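Thiol:disulfide interchange protein DsbL (Escherichia coli, PDB 3C7M) transfers its disulfide bond to periplasmic client proteins and, with its partner DsbI, forms the essential disulfide of the arylsulfate sulfotransferase AssT. Local coordinates at residues 62-67 / 109-114; 25-30 / 102-107. All blocks are in the same frame, centred on the assembly; numbering follows the deposited sequence.

Contact 1. Residues 62-67 / 109-114; sequences GEYGKQ and ERWSDG. With CD (cadmium ion), chain C; CD (cadmium ion), chain D.
Three groups meet at the phenol oxygen of Tyr-64. It donates a hydrogen bond to the backbone carbonyl of Trp-111, OH to O 2.6 Å, lying 23° from the carbonyl plane. The amide of Gly-114 gives it a weak, bent bond (N to OH 3.1 Å, 123° at the hydrogen), and the N-H of Asp-116 supplies another. These bonds fix the end of the ring inside the turning backbone of 109-114, whose own bond from Asp-113 N to Arg-110 O keeps the turn closed. Arg-110 O also sits at the edge of the tyrosine ring, in its plane. Tyr-64 and Trp-111 touch through CE2 of the tyrosine and CB of the tryptophan at 3.7 Å; their rings stand 85° apart in an oblique pairing.

At the exposed rim, Glu-63 and Asp-113 lie side by side and share a cadmium ion, with a water and one further ligand completing the site. In the conformer described here, one of two, Glu-63 is extended beyond CG and binds through both oxygens, the nearer, OE2, at 2.5 Å; Asp-113 OD1 binds at 2.2 Å. The close carboxylates are presumably relieved of mutual repulsion by the metal. In the same conformer Glu-63 OE1 accepts from a water that also donates to Arg-110 O, at 2.7 Å from each oxygen.

This is a partly buried junction between two loops of the helical part of this DsbA-like fold. Residues 62-64 lead into helix 65-81, with Tyr-64 at its N-cap position; 109-114 connect helix 92-106 to helix 117-128. Phe-120 of the latter stacks on Tyr-64 and meets Trp-111 edge-to-face, while Thr-123 takes the indole N-H.

Contact 2. Residues 25-30 / 102-107; sequences FSYACP and AAYHDK. With CD (cadmium ion), chain F.
His-105 joins helix 92-106 to the loop 25-30 by giving its NE2 proton to the backbone carbonyl of Tyr-27. The NE2 to O distance is 2.9 Å, but the bond is bent, 137° at the hydrogen, and the acceptor is tilted from the imidazole plane. The other ring nitrogen, ND1 of His-105, binds a cadmium ion at 2.4 Å, together with a water and two further ligands, so the ring is held through both nitrogens. Its carbon CE1 comes within 3.3 Å of Pro-30 N, and Tyr-104 CD1 lies over its face. The Tyr-104 ring in turn receives Ala-28 over one face: the alanine CA makes a CH-pi contact 4.0 Å from the ring centroid, and CB packs against CZ. Tyr-27 turns its edge toward the face of Tyr-104 in an offset edge-to-face pair, with planes at 84° and centroids 5.6 Å apart.

A second shell sets these groups. Tyr-104 has CG anti to N (chi1 -176°), which lays the ring against Ala-28, and Arg-110 adds a cation-pi contact to it. On the loop side, an ST turn from Ala-28 N to Ser-26 OG (3.0 Å) and the type I turn 26-29 shape the backbone that offers the carbonyl. Tyr-27 OH is engaged by the amide of Tyr-64.

The loop leads from strand 20-25 to helix 30-38, where Cys-29, at the N-cap position, begins the CxxC motif of the thioredoxin family. Its redox-active partner is Cys-32, with which it is not disulfide-bonded here. The contact packs the last turns of helix 92-106, in the helical part, against the loop that carries Cys-29 into helix 30-38.

Overall arrangement
From the N terminus, strand 20-25 of the central sheet runs into 25-30, the first half of contact 2. The chain then passes through helices 30-38 and 40-46 and strand 52-57 to 62-67, which opens contact 1. Helices 65-81 and 92-106 follow; the latter brings 102-107 back to 25-30, closing contact 2 over 71 intervening residues. Contact 1 closes next, at 109-114, over 41 residues. The two loops therefore cross rather than nest. Their centres lie 11 Å apart, and Glu-109 N to Ala-103 O and Arg-110 NH1 to Tyr-104 O, probable hydrogen bonds, join them directly. Contact 2 ties the Cys-29 loop to helix 92-106, contact 1 the start of helix 65-81 to the link before helix 117-128.

Contact 1. Residues 62-67 / 109-114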
ATOM      1  N   GLY A  62     -14.146  -2.170   1.210  1.00 12.20           N
ATOM      2  CA  GLY A  62     -14.735  -1.925  -0.092  1.00 11.36           C
ATOM      3  C   GLY A  62     -15.234  -3.181  -0.772  1.00 10.89           C
ATOM      4  O   GLY A  62     -14.920  -4.307  -0.359  1.00 11.81           O
ATOM      5  N   GLU A  63     -16.021  -2.993  -1.822  0.50 10.22           N
ATOM      6  CA  GLU A  63     -16.623  -4.120  -2.519  0.50  9.51           C
ATOM      7  C   GLU A  63     -15.611  -4.927  -3.337  0.50  9.30           C
ATOM      8  O   GLU A  63     -15.836  -6.106  -3.614  0.50  9.36           O
ATOM      9  CB  GLU A  63     -17.809  -3.654  -3.366  0.50  9.77           C
ATOM     10  CG  GLU A  63     -19.017  -3.317  -2.505  0.50  9.58           C
ATOM     11  CD  GLU A  63     -20.003  -2.369  -3.158  0.50  9.78           C
ATOM     12  OE1 GLU A  63     -19.584  -1.397  -3.829  0.50  9.22           O
ATOM     13  OE2 GLU A  63     -21.220  -2.573  -2.967  0.50 10.19           O
ATOM     14  N   TYR A  64     -14.487  -4.295  -3.679  1.00  8.67           N
ATOM     15  CA  TYR A  64     -13.485  -4.913  -4.553  1.00  8.69           C
ATOM     16  C   TYR A  64     -12.107  -5.028  -3.914  1.00  8.51           C
ATOM     17  O   TYR A  64     -11.095  -5.079  -4.613  1.00  8.55           O
ATOM     18  CB  TYR A  64     -13.401  -4.129  -5.861  1.00  8.71           C
ATOM     19  CG  TYR A  64     -14.637  -4.269  -6.714  1.00  8.58           C
ATOM     20  CD1 TYR A  64     -14.917  -5.468  -7.355  1.00  9.29           C
ATOM     21  CD2 TYR A  64     -15.521  -3.203  -6.880  1.00  8.35           C
ATOM     22  CE1 TYR A  64     -16.043  -5.612  -8.144  1.00  9.49           C
ATOM     23  CE2 TYR A  64     -16.657  -3.336  -7.677  1.00  8.55           C
ATOM     24  CZ  TYR A  64     -16.902  -4.542  -8.300  1.00  8.50           C
ATOM     25  OH  TYR A  64     -18.015  -4.708  -9.092  1.00  9.77           O
ATOM     26  N   GLY A  65     -12.072  -5.086  -2.585  1.00  8.38           N
ATOM     27  CA  GLY A  65     -10.808  -5.221  -1.856  1.00  8.51           C
ATOM     28  C   GLY A  65      -9.951  -6.388  -2.325  1.00  8.87           C
ATOM     29  O   GLY A  65      -8.731  -6.258  -2.440  1.00  8.67           O
ATOM     30  N   LYS A  66     -10.582  -7.525  -2.602  1.00  8.97           N
ATOM     31  CA  LYS A  66      -9.850  -8.710  -3.031  1.00  9.55           C
ATOM     32  C   LYS A  66      -9.233  -8.497  -4.420  1.00  8.86           C
ATOM     33  O   LYS A  66      -8.056  -8.789  -4.635  1.00  9.23           O
ATOM     34  CB  LYS A  66     -10.762  -9.943  -3.007  1.00 10.09           C
ATOM     35  CG  LYS A  66     -10.209 -11.195  -3.695  1.00 13.83           C
ATOM     36  CD  LYS A  66      -8.957 -11.723  -3.016  1.00 17.46           C
ATOM     37  N   GLN A  67     -10.030  -7.981  -5.353  1.00  8.51           N
ATOM     38  CA  GLN A  67      -9.539  -7.708  -6.709  1.00  8.77           C
ATOM     39  C   GLN A  67      -8.427  -6.672  -6.720  1.00  8.23           C
ATOM     40  O   GLN A  67      -7.449  -6.817  -7.467  1.00  8.66           O
ATOM     41  CB  GLN A  67     -10.687  -7.268  -7.623  1.00  8.95           C
ATOM     42  CG  GLN A  67     -11.646  -8.398  -8.001  1.00 10.00           C
ATOM     43  CD  GLN A  67     -12.587  -8.782  -6.885  1.00 10.54           C
ATOM     44  OE1 GLN A  67     -12.831  -8.015  -5.945  1.00 10.23           O
ATOM     45  NE2 GLN A  67     -13.121  -9.997  -6.976  1.00 14.21           N
ATOM     46  N   GLU A 109     -16.956   6.147  -9.011  1.00 10.77           N
ATOM     47  CA  GLU A 109     -17.195   4.882  -9.714  1.00 10.07           C
ATOM     48  C   GLU A 109     -17.319   3.750  -8.704  1.00  9.89           C
ATOM     49  O   GLU A 109     -16.547   3.679  -7.741  1.00  9.51           O
ATOM     50  CB  GLU A 109     -16.058   4.601 -10.703  1.00  9.96           C
ATOM     51  CG  GLU A 109     -16.150   3.275 -11.443  1.00  9.92           C
ATOM     52  CD  GLU A 109     -17.367   3.173 -12.351  1.00  9.56           C
ATOM     53  OE1 GLU A 109     -17.324   3.689 -13.483  1.00 11.82           O
ATOM     54  OE2 GLU A 109     -18.355   2.534 -11.950  1.00  9.64           O
ATOM     55  N   ARG A 110     -18.310   2.887  -8.909  1.00  9.43           N
ATOM     56  CA  ARG A 110     -18.514   1.747  -8.016  1.00  9.08           C
ATOM     57  C   ARG A 110     -18.613   0.421  -8.755  1.00  9.16           C
ATOM     58  O   ARG A 110     -18.783  -0.621  -8.133  1.00  8.75           O
ATOM     59  CB  ARG A 110     -19.759   1.949  -7.135  1.00  9.32           C
ATOM     60  CG  ARG A 110     -19.675   3.102  -6.112  1.00  9.54           C
ATOM     61  CD  ARG A 110     -18.570   2.873  -5.065  1.00 10.16           C
ATOM     62  NE  ARG A 110     -18.496   3.975  -4.105  1.00 12.32           N
ATOM     63  CZ  ARG A 110     -17.734   5.058  -4.244  1.00 12.59           C
ATOM     64  NH1 ARG A 110     -16.954   5.212  -5.307  1.00 10.68           N
ATOM     65  NH2 ARG A 110     -17.745   5.992  -3.297  1.00 15.23           N
ATOM     66  N   TRP A 111     -18.491   0.465 -10.078  1.00  8.59           N
ATOM     67  CA  TRP A 111     -18.476  -0.734 -10.920  1.00  8.44           C
ATOM     68  C   TRP A 111     -19.588  -1.718 -10.538  1.00  9.22           C
ATOM     69  O   TRP A 111     -19.330  -2.903 -10.324  1.00  9.30           O
ATOM     70  CB  TRP A 111     -17.123  -1.458 -10.822  1.00  8.80           C
ATOM     71  CG  TRP A 111     -15.898  -0.618 -11.090  1.00  8.51           C
ATOM     72  CD1 TRP A 111     -15.258  -0.447 -12.295  1.00  8.60           C
ATOM     73  CD2 TRP A 111     -15.129   0.109 -10.124  1.00  8.03           C
ATOM     74  NE1 TRP A 111     -14.159   0.361 -12.134  1.00  8.70           N
ATOM     75  CE2 TRP A 111     -14.052   0.717 -10.814  1.00  8.05           C
ATOM     76  CE3 TRP A 111     -15.247   0.314  -8.743  1.00  7.51           C
ATOM     77  CZ2 TRP A 111     -13.100   1.512 -10.168  1.00  9.03           C
ATOM     78  CZ3 TRP A 111     -14.295   1.103  -8.096  1.00  9.16           C
ATOM     79  CH2 TRP A 111     -13.241   1.700  -8.814  1.00  8.56           C
ATOM     80  N   SER A 112     -20.818  -1.225 -10.421  1.00  9.56           N
ATOM     81  CA  SER A 112     -21.971  -2.097 -10.126  1.00 10.12           C
ATOM     82  C   SER A 112     -21.883  -2.813  -8.770  1.00 10.36           C
ATOM     83  O   SER A 112     -22.433  -3.909  -8.581  1.00 10.93           O
ATOM     84  CB  SER A 112     -22.187  -3.110 -11.261  1.00  9.86           C
ATOM     85  OG  SER A 112     -22.456  -2.443 -12.483  1.00 11.81           O
ATOM     86  N   ASP A 113     -21.177  -2.192  -7.830  1.00 10.50           N
ATOM     87  CA  ASP A 113     -21.251  -2.554  -6.413  1.00 11.19           C
ATOM     88  C   ASP A 113     -20.939  -4.005  -6.100  1.00 11.05           C
ATOM     89  O   ASP A 113     -21.685  -4.684  -5.387  1.00 11.79           O
ATOM     90  CB  ASP A 113     -22.612  -2.153  -5.856  1.00 11.35           C
ATOM     91  CG  ASP A 113     -22.890  -0.694  -6.062  1.00 12.71           C
ATOM     92  OD1 ASP A 113     -22.309   0.134  -5.329  1.00 13.22           O
ATOM     93  OD2 ASP A 113     -23.664  -0.373  -6.983  1.00 17.38           O
ATOM     94  N   GLY A 114     -19.819  -4.470  -6.641  1.00 10.81           N
ATOM     95  CA  GLY A 114     -19.349  -5.819  -6.380  1.00 10.29           C
ATOM     96  C   GLY A 114     -19.690  -6.802  -7.480  1.00 10.41           C
ATOM     97  O   GLY A 114     -19.036  -7.843  -7.602  1.00 10.71           O
TER
HETATM   98 CD    CD C 196     -21.835  -0.103  -3.143  0.92 11.34          CD
HETATM   99 CD    CD D 197     -19.554   2.375 -13.893  0.94 10.93          CD
HETATM  100  O   HOH W   1     -17.724  -0.759  -5.670  1.00 11.55           O
HETATM  101  O   HOH W   2     -23.278   1.985  -3.132  1.00 25.58           O

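Contact 2. Residues 25-30 / 102-107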
ATOM      1  N   PHE A  25      -2.829   0.033   3.346  1.00  8.52           N
ATOM      2  CA  PHE A  25      -3.753   0.976   2.719  1.00  8.85           C
ATOM      3  C   PHE A  25      -4.899   0.247   2.045  1.00  8.96           C
ATOM      4  O   PHE A  25      -4.871  -0.975   1.903  1.00  8.65           O
ATOM      5  CB  PHE A  25      -3.019   1.878   1.713  1.00  9.31           C
ATOM      6  CG  PHE A  25      -2.737   1.213   0.392  1.00  9.31           C
ATOM      7  CD1 PHE A  25      -1.820   0.155   0.298  1.00  9.58           C
ATOM      8  CD2 PHE A  25      -3.411   1.619  -0.755  1.00 10.22           C
ATOM      9  CE1 PHE A  25      -1.577  -0.476  -0.925  1.00 10.97           C
ATOM     10  CE2 PHE A  25      -3.165   0.988  -1.975  1.00  9.85           C
ATOM     11  CZ  PHE A  25      -2.247  -0.052  -2.053  1.00 10.11           C
ATOM     12  N   SER A  26      -5.910   1.018   1.655  1.00  9.15           N
ATOM     13  CA  SER A  26      -7.019   0.506   0.842  1.00  9.29           C
ATOM     14  C   SER A  26      -7.335   1.499  -0.253  1.00  9.43           C
ATOM     15  O   SER A  26      -7.340   2.707  -0.012  1.00  9.68           O
ATOM     16  CB  SER A  26      -8.271   0.317   1.700  1.00  9.72           C
ATOM     17  OG  SER A  26      -9.424   0.143   0.885  1.00  9.94           O
ATOM     18  N   TYR A  27      -7.621   0.997  -1.451  1.00  8.89           N
ATOM     19  CA  TYR A  27      -8.036   1.861  -2.553  1.00  9.18           C
ATOM     20  C   TYR A  27      -9.265   2.708  -2.161  1.00  9.94           C
ATOM     21  O   TYR A  27      -9.459   3.815  -2.679  1.00 10.38           O
ATOM     22  CB  TYR A  27      -8.345   1.021  -3.804  1.00  9.15           C
ATOM     23  CG  TYR A  27      -9.692   0.333  -3.740  1.00  8.73           C
ATOM     24  CD1 TYR A  27      -9.861  -0.854  -3.030  1.00  8.46           C
ATOM     25  CD2 TYR A  27     -10.804   0.890  -4.371  1.00  8.16           C
ATOM     26  CE1 TYR A  27     -11.107  -1.472  -2.945  1.00  8.17           C
ATOM     27  CE2 TYR A  27     -12.043   0.278  -4.300  1.00  7.63           C
ATOM     28  CZ  TYR A  27     -12.191  -0.892  -3.591  1.00  8.43           C
ATOM     29  OH  TYR A  27     -13.423  -1.490  -3.537  1.00  9.01           O
ATOM     30  N   ALA A  28     -10.086   2.181  -1.251  1.00 10.33           N
ATOM     31  CA  ALA A  28     -11.373   2.802  -0.907  1.00 11.61           C
ATOM     32  C   ALA A  28     -11.280   3.798   0.249  1.00 12.98           C
ATOM     33  O   ALA A  28     -12.295   4.344   0.697  1.00 13.26           O
ATOM     34  CB  ALA A  28     -12.401   1.730  -0.610  1.00 11.16           C
ATOM     35  N   CYS A  29     -10.065   4.047   0.723  1.00 14.16           N
ATOM     36  CA  CYS A  29      -9.885   4.912   1.882  1.00 14.85           C
ATOM     37  C   CYS A  29      -9.485   6.319   1.452  1.00 14.80           C
ATOM     38  O   CYS A  29      -8.448   6.503   0.812  1.00 14.43           O
ATOM     39  CB  CYS A  29      -8.843   4.333   2.831  1.00 14.87           C
ATOM     40  SG  CYS A  29      -8.412   5.495   4.150  1.00 17.78           S
ATOM     41  N   PRO A  30     -10.309   7.328   1.805  1.00 14.95           N
ATOM     42  CA  PRO A  30     -10.010   8.690   1.351  1.00 15.15           C
ATOM     43  C   PRO A  30      -8.696   9.269   1.902  1.00 15.02           C
ATOM     44  O   PRO A  30      -8.000   9.996   1.184  1.00 15.04           O
ATOM     45  CB  PRO A  30     -11.214   9.499   1.837  1.00 15.39           C
ATOM     46  CG  PRO A  30     -11.760   8.723   2.975  1.00 15.43           C
ATOM     47  CD  PRO A  30     -11.534   7.275   2.624  1.00 15.42           C
ATOM     48  N   ALA A 102      -8.548   7.688  -8.263  1.00  9.21           N
ATOM     49  CA  ALA A 102      -9.297   8.668  -9.063  1.00  9.60           C
ATOM     50  C   ALA A 102     -10.704   8.166  -9.372  1.00 10.24           C
ATOM     51  O   ALA A 102     -11.681   8.905  -9.225  1.00 10.45           O
ATOM     52  CB  ALA A 102      -8.553   9.024 -10.341  1.00 10.12           C
ATOM     53  N   ALA A 103     -10.812   6.907  -9.788  1.00  9.73           N
ATOM     54  CA  ALA A 103     -12.117   6.341 -10.128  1.00  9.90           C
ATOM     55  C   ALA A 103     -13.048   6.335  -8.919  1.00 10.06           C
ATOM     56  O   ALA A 103     -14.166   6.831  -8.993  1.00  9.72           O
ATOM     57  CB  ALA A 103     -11.966   4.931 -10.714  1.00  9.95           C
ATOM     58  N   TYR A 104     -12.580   5.780  -7.806  1.00  9.33           N
ATOM     59  CA  TYR A 104     -13.406   5.627  -6.618  1.00  9.65           C
ATOM     60  C   TYR A 104     -13.745   6.963  -5.946  1.00 10.28           C
ATOM     61  O   TYR A 104     -14.905   7.218  -5.642  1.00 10.81           O
ATOM     62  CB  TYR A 104     -12.736   4.665  -5.622  1.00  9.54           C
ATOM     63  CG  TYR A 104     -13.573   4.378  -4.401  1.00  9.95           C
ATOM     64  CD1 TYR A 104     -13.555   5.245  -3.314  1.00  9.55           C
ATOM     65  CD2 TYR A 104     -14.382   3.251  -4.332  1.00 10.15           C
ATOM     66  CE1 TYR A 104     -14.323   5.003  -2.181  1.00 10.78           C
ATOM     67  CE2 TYR A 104     -15.161   2.993  -3.203  1.00 11.17           C
ATOM     68  CZ  TYR A 104     -15.125   3.876  -2.133  1.00 10.03           C
ATOM     69  OH  TYR A 104     -15.886   3.641  -1.004  1.00 12.50           O
ATOM     70  N   HIS A 105     -12.730   7.789  -5.703  1.00 10.95           N
ATOM     71  CA  HIS A 105     -12.898   8.998  -4.895  1.00 11.55           C
ATOM     72  C   HIS A 105     -13.280  10.227  -5.698  1.00 12.47           C
ATOM     73  O   HIS A 105     -14.099  11.026  -5.245  1.00 13.45           O
ATOM     74  CB  HIS A 105     -11.642   9.263  -4.057  1.00 11.81           C
ATOM     75  CG  HIS A 105     -11.325   8.160  -3.096  1.00 11.51           C
ATOM     76  ND1 HIS A 105     -12.007   7.985  -1.911  1.00 11.40           N
ATOM     77  CD2 HIS A 105     -10.415   7.160  -3.156  1.00 11.59           C
ATOM     78  CE1 HIS A 105     -11.525   6.930  -1.278  1.00 12.40           C
ATOM     79  NE2 HIS A 105     -10.555   6.413  -2.012  1.00 10.98           N
ATOM     80  N   ASP A 106     -12.679  10.398  -6.868  1.00 12.61           N
ATOM     81  CA  ASP A 106     -12.955  11.593  -7.666  1.00 13.37           C
ATOM     82  C   ASP A 106     -14.191  11.406  -8.539  1.00 13.48           C
ATOM     83  O   ASP A 106     -15.011  12.319  -8.658  1.00 14.80           O
ATOM     84  CB  ASP A 106     -11.741  11.993  -8.504  1.00 13.66           C
ATOM     85  CG  ASP A 106     -10.507  12.287  -7.654  1.00 14.36           C
ATOM     86  OD1 ASP A 106     -10.651  12.764  -6.510  1.00 15.88           O
ATOM     87  OD2 ASP A 106      -9.387  12.027  -8.140  1.00 14.72           O
ATOM     88  N   LYS A 107     -14.333  10.226  -9.139  1.00 13.05           N
ATOM     89  CA  LYS A 107     -15.426   9.981 -10.087  1.00 13.22           C
ATOM     90  C   LYS A 107     -16.611   9.228  -9.485  1.00 12.58           C
ATOM     91  O   LYS A 107     -17.650   9.093 -10.135  1.00 12.58           O
ATOM     92  CB  LYS A 107     -14.917   9.244 -11.324  1.00 13.62           C
ATOM     93  CG  LYS A 107     -13.938  10.062 -12.160  1.00 16.75           C
ATOM     94  CD  LYS A 107     -13.643   9.370 -13.474  1.00 21.89           C
ATOM     95  CE  LYS A 107     -12.842  10.267 -14.408  0.75 23.52           C
ATOM     96  NZ  LYS A 107     -12.536   9.597 -15.706  0.75 26.12           N
TER
HETATM   97 CD    CD F 199     -13.960   9.190  -1.190  0.53 14.76          CD
HETATM   98  O   HOH W   3     -13.449  11.484  -1.122  1.00 27.58           O